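Local coordinates for protein aerobactin synthase IucC (Klebsiella pneumoniae, PDB 6CN7) that probably catalyses the ATP-dependent attachment of a second N6-acetyl-N6-hydroxylysine to the citryl intermediate, the step that yields the siderophore aerobactin, at residues A[41-46]-A[77-82]; A[145-148]-A[154-157]. The protein carries 5 engineered substitutions. All blocks are in the same frame, centred on the assembly; numbering follows the deposited sequence.

Interaction 1 (A[41-46]-A[77-82])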
ATOM      1  N   ILE A  41      34.518  20.298   9.276  1.00 55.34           N
ATOM      2  CA  ILE A  41      33.495  20.018  10.278  1.00 52.39           C
ATOM      3  C   ILE A  41      33.814  18.656  10.873  1.00 53.56           C
ATOM      4  O   ILE A  41      33.917  17.664  10.142  1.00 55.37           O
ATOM      5  CB  ILE A  41      32.076  20.043   9.687  1.00 48.91           C
ATOM      6  CG1 ILE A  41      31.700  21.471   9.282  1.00 49.68           C
ATOM      7  CG2 ILE A  41      31.060  19.496  10.696  1.00 45.52           C
ATOM      8  CD1 ILE A  41      30.418  21.571   8.476  1.00 42.96           C
ATOM      9  N   ASN A  42      33.975  18.607  12.189  1.00 55.93           N
ATOM     10  CA  ASN A  42      34.396  17.396  12.875  1.00 57.31           C
ATOM     11  C   ASN A  42      33.194  16.701  13.501  1.00 56.71           C
ATOM     12  O   ASN A  42      32.413  17.326  14.227  1.00 61.92           O
ATOM     13  CB  ASN A  42      35.437  17.716  13.946  1.00 60.50           C
ATOM     14  CG  ASN A  42      36.761  18.169  13.356  1.00 60.72           C
ATOM     15  OD1 ASN A  42      37.081  17.864  12.208  1.00 58.51           O
ATOM     16  ND2 ASN A  42      37.544  18.892  14.149  1.00 61.50           N
ATOM     17  N   LEU A  43      33.053  15.414  13.212  1.00 54.96           N
ATOM     18  CA  LEU A  43      32.067  14.562  13.856  1.00 56.56           C
ATOM     19  C   LEU A  43      32.799  13.434  14.567  1.00 64.00           C
ATOM     20  O   LEU A  43      34.002  13.242  14.348  1.00 60.96           O
ATOM     21  CB  LEU A  43      31.084  13.996  12.831  1.00 57.84           C
ATOM     22  CG  LEU A  43      30.298  15.030  12.026  1.00 60.08           C
ATOM     23  CD1 LEU A  43      29.510  14.351  10.917  1.00 56.72           C
ATOM     24  CD2 LEU A  43      29.373  15.821  12.931  1.00 63.81           C
ATOM     25  N   PRO A  44      32.126  12.673  15.428  1.00 67.28           N
ATOM     26  CA  PRO A  44      32.753  11.459  15.966  1.00 68.66           C
ATOM     27  C   PRO A  44      33.095  10.498  14.839  1.00 72.31           C
ATOM     28  O   PRO A  44      32.229  10.092  14.061  1.00 80.85           O
ATOM     29  CB  PRO A  44      31.680  10.888  16.900  1.00 68.84           C
ATOM     30  CG  PRO A  44      30.783  12.037  17.216  1.00 67.17           C
ATOM     31  CD  PRO A  44      30.789  12.908  16.000  1.00 65.14           C
ATOM     32  N   GLY A  45      34.374  10.149  14.744  1.00 67.12           N
ATOM     33  CA  GLY A  45      34.806   9.169  13.768  1.00 70.05           C
ATOM     34  C   GLY A  45      34.809   9.627  12.327  1.00 68.22           C
ATOM     35  O   GLY A  45      34.863   8.781  11.429  1.00 74.44           O
ATOM     36  N   ALA A  46      34.748  10.930  12.066  1.00 59.91           N
ATOM     37  CA  ALA A  46      34.854  11.406  10.694  1.00 61.30           C
ATOM     38  C   ALA A  46      35.090  12.908  10.699  1.00 60.28           C
ATOM     39  O   ALA A  46      34.646  13.619  11.605  1.00 59.38           O
ATOM     40  CB  ALA A  46      33.599  11.070   9.882  1.00 63.36           C
ATOM     41  N   GLN A  77      24.232   8.696   2.657  1.00 54.44           N
ATOM     42  CA  GLN A  77      24.027   7.588   3.581  1.00 56.50           C
ATOM     43  C   GLN A  77      25.131   7.537   4.631  1.00 54.47           C
ATOM     44  O   GLN A  77      24.860   7.330   5.820  1.00 51.29           O
ATOM     45  CB  GLN A  77      23.958   6.276   2.800  1.00 61.02           C
ATOM     46  CG  GLN A  77      23.708   5.054   3.656  1.00 68.19           C
ATOM     47  CD  GLN A  77      24.883   4.104   3.680  1.00 69.94           C
ATOM     48  OE1 GLN A  77      26.034   4.524   3.775  1.00 69.60           O
ATOM     49  NE2 GLN A  77      24.600   2.808   3.589  1.00 76.25           N
ATOM     50  N   THR A  78      26.382   7.737   4.212  1.00 54.92           N
ATOM     51  CA  THR A  78      27.495   7.720   5.156  1.00 52.44           C
ATOM     52  C   THR A  78      27.341   8.820   6.200  1.00 54.99           C
ATOM     53  O   THR A  78      27.523   8.583   7.400  1.00 56.08           O
ATOM     54  CB  THR A  78      28.818   7.875   4.404  1.00 52.57           C
ATOM     55  OG1 THR A  78      28.889   6.908   3.350  1.00 54.01           O
ATOM     56  CG2 THR A  78      29.999   7.675   5.344  1.00 51.75           C
ATOM     57  N   LEU A  79      27.001  10.033   5.759  1.00 52.40           N
ATOM     58  CA  LEU A  79      26.844  11.141   6.695  1.00 52.19           C
ATOM     59  C   LEU A  79      25.714  10.872   7.680  1.00 51.38           C
ATOM     60  O   LEU A  79      25.848  11.141   8.879  1.00 54.75           O
ATOM     61  CB  LEU A  79      26.589  12.441   5.934  1.00 50.50           C
ATOM     62  CG  LEU A  79      26.252  13.662   6.797  1.00 47.88           C
ATOM     63  CD1 LEU A  79      27.386  13.976   7.768  1.00 47.12           C
ATOM     64  CD2 LEU A  79      25.947  14.858   5.923  1.00 48.10           C
ATOM     65  N   LEU A  80      24.589  10.347   7.191  1.00 45.90           N
ATOM     66  CA  LEU A  80      23.471  10.042   8.077  1.00 48.02           C
ATOM     67  C   LEU A  80      23.895   9.079   9.180  1.00 49.27           C
ATOM     68  O   LEU A  80      23.522   9.256  10.345  1.00 50.46           O
ATOM     69  CB  LEU A  80      22.308   9.464   7.270  1.00 47.98           C
ATOM     70  CG  LEU A  80      21.040   9.094   8.047  1.00 54.53           C
ATOM     71  CD1 LEU A  80      20.491  10.286   8.818  1.00 55.46           C
ATOM     72  CD2 LEU A  80      19.982   8.545   7.099  1.00 56.69           C
ATOM     73  N   MET A  81      24.681   8.055   8.835  1.00 51.88           N
ATOM     74  CA  MET A  81      25.177   7.134   9.854  1.00 55.68           C
ATOM     75  C   MET A  81      26.106   7.837  10.835  1.00 53.56           C
ATOM     76  O   MET A  81      26.119   7.503  12.025  1.00 53.84           O
ATOM     77  CB  MET A  81      25.892   5.952   9.194  1.00 59.15           C
ATOM     78  CG  MET A  81      24.991   5.086   8.321  1.00 64.78           C
ATOM     79  SD  MET A  81      23.554   4.440   9.201  1.00 73.46           S
ATOM     80  CE  MET A  81      24.328   3.403  10.437  1.00 74.23           C
ATOM     81  N   GLN A  82      26.882   8.814  10.364  1.00 52.68           N
ATOM     82  CA  GLN A  82      27.740   9.578  11.262  1.00 51.00           C
ATOM     83  C   GLN A  82      26.942  10.482  12.192  1.00 52.06           C
ATOM     84  O   GLN A  82      27.466  10.901  13.228  1.00 55.23           O
ATOM     85  CB  GLN A  82      28.729  10.420  10.454  1.00 53.64           C
ATOM     86  CG  GLN A  82      29.696   9.604   9.608  1.00 53.55           C
ATOM     87  CD  GLN A  82      30.478  10.462   8.634  1.00 54.59           C
ATOM     88  OE1 GLN A  82      30.209  11.654   8.483  1.00 53.78           O
ATOM     89  NE2 GLN A  82      31.453   9.860   7.965  1.00 57.40           N
TER
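Leu43 and Ala46 both touch the Gln82 side chain, and it is worth tracing outward from the helix. Its CB lies 4.0 Å from Leu43 CD1. With CG anti to the carbonyl carbon (chi1 -63°), the chain, extended beyond that, carries the amide past Leu43 to the methyl of Ala46. CG only grazes this methyl, but CD comes to 3.4 Å from Ala46 CB, and the methyl sits over a face of the amide, almost directly above the nitrogen: Ala46 CB to Gln82 NE2 is 3.1 Å, a short approach that should not be pressed hard at this resolution. Coming in above the plane, the methyl leaves the in-plane N-H directions to other partners, and NE2 is indeed hydrogen-bonded outside the two segments. OE1 is 3.7 Å from Leu43 CD1 and takes a hydrogen bond from Trp48 NE1, which together with the bond of NE2 would fix which way round the amide lies.

Leu43 reaches the helix with one methyl. Its CD1 touches both the Gln82 side chain and Leu79, whose CD1 is 3.8 Å away; the two leucine side chains cross at about a right angle. The Leu79 branch gets there because CG is anti to the backbone N (chi1 174°), and it also packs on Trp48 and on Met19 and Leu20 of helix 4-25.

The backbone behind Leu43 and Ala46 is a type II turn with Gly45 at a positive phi, closed by Leu43 N to Ala46 O at 2.9 Å and by a weak return bond. This is a beta hairpin with a two-residue loop; the turn joins the two central strands of a four-stranded antiparallel sheet, and helix 76-87 packs beside that end.

Interaction 2 (A[145-148]-A[154-157])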
ATOM      1  N   LYS A 145      12.148  15.310  -0.063  1.00 36.64           N
ATOM      2  CA  LYS A 145      11.220  14.502  -0.849  1.00 40.21           C
ATOM      3  C   LYS A 145      10.877  13.184  -0.171  1.00 42.97           C
ATOM      4  O   LYS A 145      10.231  12.331  -0.790  1.00 43.65           O
ATOM      5  CB  LYS A 145      11.789  14.234  -2.243  1.00 43.59           C
ATOM      6  CG  LYS A 145      11.966  15.482  -3.088  1.00 42.74           C
ATOM      7  CD  LYS A 145      12.599  15.146  -4.423  1.00 47.84           C
ATOM      8  CE  LYS A 145      13.030  16.400  -5.157  1.00 51.40           C
ATOM      9  NZ  LYS A 145      14.158  17.076  -4.460  1.00 48.64           N
ATOM     10  N   GLY A 146      11.297  12.986   1.074  1.00 47.65           N
ATOM     11  CA  GLY A 146      10.842  11.829   1.821  1.00 49.50           C
ATOM     12  C   GLY A 146       9.369  11.960   2.158  1.00 49.43           C
ATOM     13  O   GLY A 146       8.881  13.036   2.503  1.00 52.99           O
ATOM     14  N   ARG A 147       8.646  10.851   2.022  1.00 48.27           N
ATOM     15  CA  ARG A 147       7.207  10.849   2.273  1.00 47.77           C
ATOM     16  C   ARG A 147       6.847   9.485   2.846  1.00 48.95           C
ATOM     17  O   ARG A 147       6.874   8.479   2.129  1.00 45.91           O
ATOM     18  CB  ARG A 147       6.434  11.156   0.994  1.00 52.07           C
ATOM     19  CG  ARG A 147       6.883  12.452   0.304  1.00 52.88           C
ATOM     20  CD  ARG A 147       6.311  12.588  -1.085  1.00 53.62           C
ATOM     21  NE  ARG A 147       6.674  13.862  -1.717  1.00 53.69           N
ATOM     22  CZ  ARG A 147       7.670  14.035  -2.586  1.00 47.73           C
ATOM     23  NH1 ARG A 147       8.437  13.017  -2.958  1.00 46.77           N
ATOM     24  NH2 ARG A 147       7.899  15.238  -3.098  1.00 42.84           N
ATOM     25  N   ARG A 148       6.517   9.461   4.137  1.00 52.61           N
ATOM     26  CA  ARG A 148       6.397   8.211   4.878  1.00 51.85           C
ATOM     27  C   ARG A 148       5.473   7.228   4.170  1.00 47.00           C
ATOM     28  O   ARG A 148       4.336   7.557   3.823  1.00 42.77           O
ATOM     29  CB  ARG A 148       5.879   8.495   6.289  1.00 58.03           C
ATOM     30  CG  ARG A 148       5.744   7.265   7.173  1.00 68.90           C
ATOM     31  CD  ARG A 148       7.079   6.566   7.360  1.00 79.06           C
ATOM     32  NE  ARG A 148       8.118   7.489   7.810  1.00 87.22           N
ATOM     33  CZ  ARG A 148       8.282   7.883   9.069  1.00 93.73           C
ATOM     34  NH1 ARG A 148       9.257   8.726   9.378  1.00 94.44           N
ATOM     35  NH2 ARG A 148       7.472   7.438  10.023  1.00 96.99           N
ATOM     36  N   ALA A 154       4.930   4.780  -5.680  1.00 42.56           N
ATOM     37  CA  ALA A 154       4.058   5.882  -5.291  1.00 42.22           C
ATOM     38  C   ALA A 154       4.716   7.229  -5.557  1.00 42.28           C
ATOM     39  O   ALA A 154       4.044   8.183  -5.967  1.00 42.52           O
ATOM     40  CB  ALA A 154       3.680   5.748  -3.818  1.00 36.13           C
ATOM     41  N   LEU A 155       6.026   7.328  -5.324  1.00 41.80           N
ATOM     42  CA  LEU A 155       6.745   8.560  -5.634  1.00 41.64           C
ATOM     43  C   LEU A 155       6.604   8.918  -7.108  1.00 44.55           C
ATOM     44  O   LEU A 155       6.272  10.058  -7.456  1.00 45.91           O
ATOM     45  CB  LEU A 155       8.220   8.413  -5.258  1.00 41.13           C
ATOM     46  CG  LEU A 155       8.527   8.267  -3.763  1.00 44.18           C
ATOM     47  CD1 LEU A 155       9.959   7.793  -3.539  1.00 45.40           C
ATOM     48  CD2 LEU A 155       8.288   9.582  -3.039  1.00 40.41           C
ATOM     49  N   GLU A 156       6.850   7.951  -7.994  1.00 42.00           N
ATOM     50  CA  GLU A 156       6.833   8.241  -9.423  1.00 45.55           C
ATOM     51  C   GLU A 156       5.429   8.546  -9.927  1.00 42.72           C
ATOM     52  O   GLU A 156       5.266   9.362 -10.841  1.00 44.39           O
ATOM     53  CB  GLU A 156       7.447   7.076 -10.198  1.00 48.14           C
ATOM     54  CG  GLU A 156       8.945   6.947  -9.962  1.00 52.25           C
ATOM     55  CD  GLU A 156       9.582   5.803 -10.732  1.00 54.08           C
ATOM     56  OE1 GLU A 156       8.860   5.103 -11.473  1.00 54.99           O
ATOM     57  OE2 GLU A 156      10.811   5.611 -10.593  1.00 53.05           O
ATOM     58  N   ARG A 157       4.406   7.926  -9.339  1.00 43.77           N
ATOM     59  CA  ARG A 157       3.043   8.134  -9.820  1.00 43.15           C
ATOM     60  C   ARG A 157       2.438   9.446  -9.340  1.00 40.49           C
ATOM     61  O   ARG A 157       1.655  10.059 -10.075  1.00 43.49           O
ATOM     62  CB  ARG A 157       2.147   6.975  -9.387  1.00 46.28           C
ATOM     63  CG  ARG A 157       2.319   5.731 -10.223  1.00 50.26           C
ATOM     64  CD  ARG A 157       1.356   4.632  -9.817  1.00 55.82           C
ATOM     65  NE  ARG A 157       1.546   3.437 -10.634  1.00 63.37           N
ATOM     66  CZ  ARG A 157       0.944   2.273 -10.419  1.00 67.78           C
ATOM     67  NH1 ARG A 157       0.102   2.127  -9.403  1.00 70.55           N
ATOM     68  NH2 ARG A 157       1.189   1.248 -11.224  1.00 70.78           N
TER
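The irregular backbone of 145-148 passes beside helix 152-158 at its nearest where the CA atoms of Arg147 and Leu155 stand 8.2 Å apart, so side chains have to span the gap. Leu155 does most of this with a single methyl. Its CD2 lies close to the plane of the Arg147 guanidinium, at the edge, 3.4 Å from NH1, and also touches Lys145 O at 4.0 Å. In Arg147, chi1 (-54°) sets CG beside the backbone N, and the extended chain from CG to NE then carries the guanidinium alongside Lys145; Lys145 CA lies over one face, toward its rim. Lys145 O is near NH1 as well, but the angle is too poor for a hydrogen bond. NH1 instead forms a salt bridge with Glu161, while the Lys145 ammonium leads away to Asp108. Leu155 also packs on Ala103 and on Ile236 of the second subunit. Across the two segments the contact is therefore a methyl pressed to the rim of a cation, purely van der Waals in character; the charge is answered by Glu161, and the leucine adds only an apolar touch at the rim of the guanidinium.

From the N terminus, the chain passes helix 4-25 and enters the small antiparallel sheet, where interaction 1 opens at the hairpin and closes 30 residues later on helix 76-87. The chain then runs through helix 91-114 before interaction 2 opens at 145-148 and closes after only five residues, on helix 152-158. The two are in series, neither nested nor crossed, with centres about 26 Å apart and nearest atoms about 11 Å apart. Helix 91-114 joins them: Met98 and Tyr102 pack on 77-82, while Ala103, Asp108 and Leu111 meet the second pair. Interaction 1 thus ties sheet to helix; interaction 2 fastens a loop near the subunit interface.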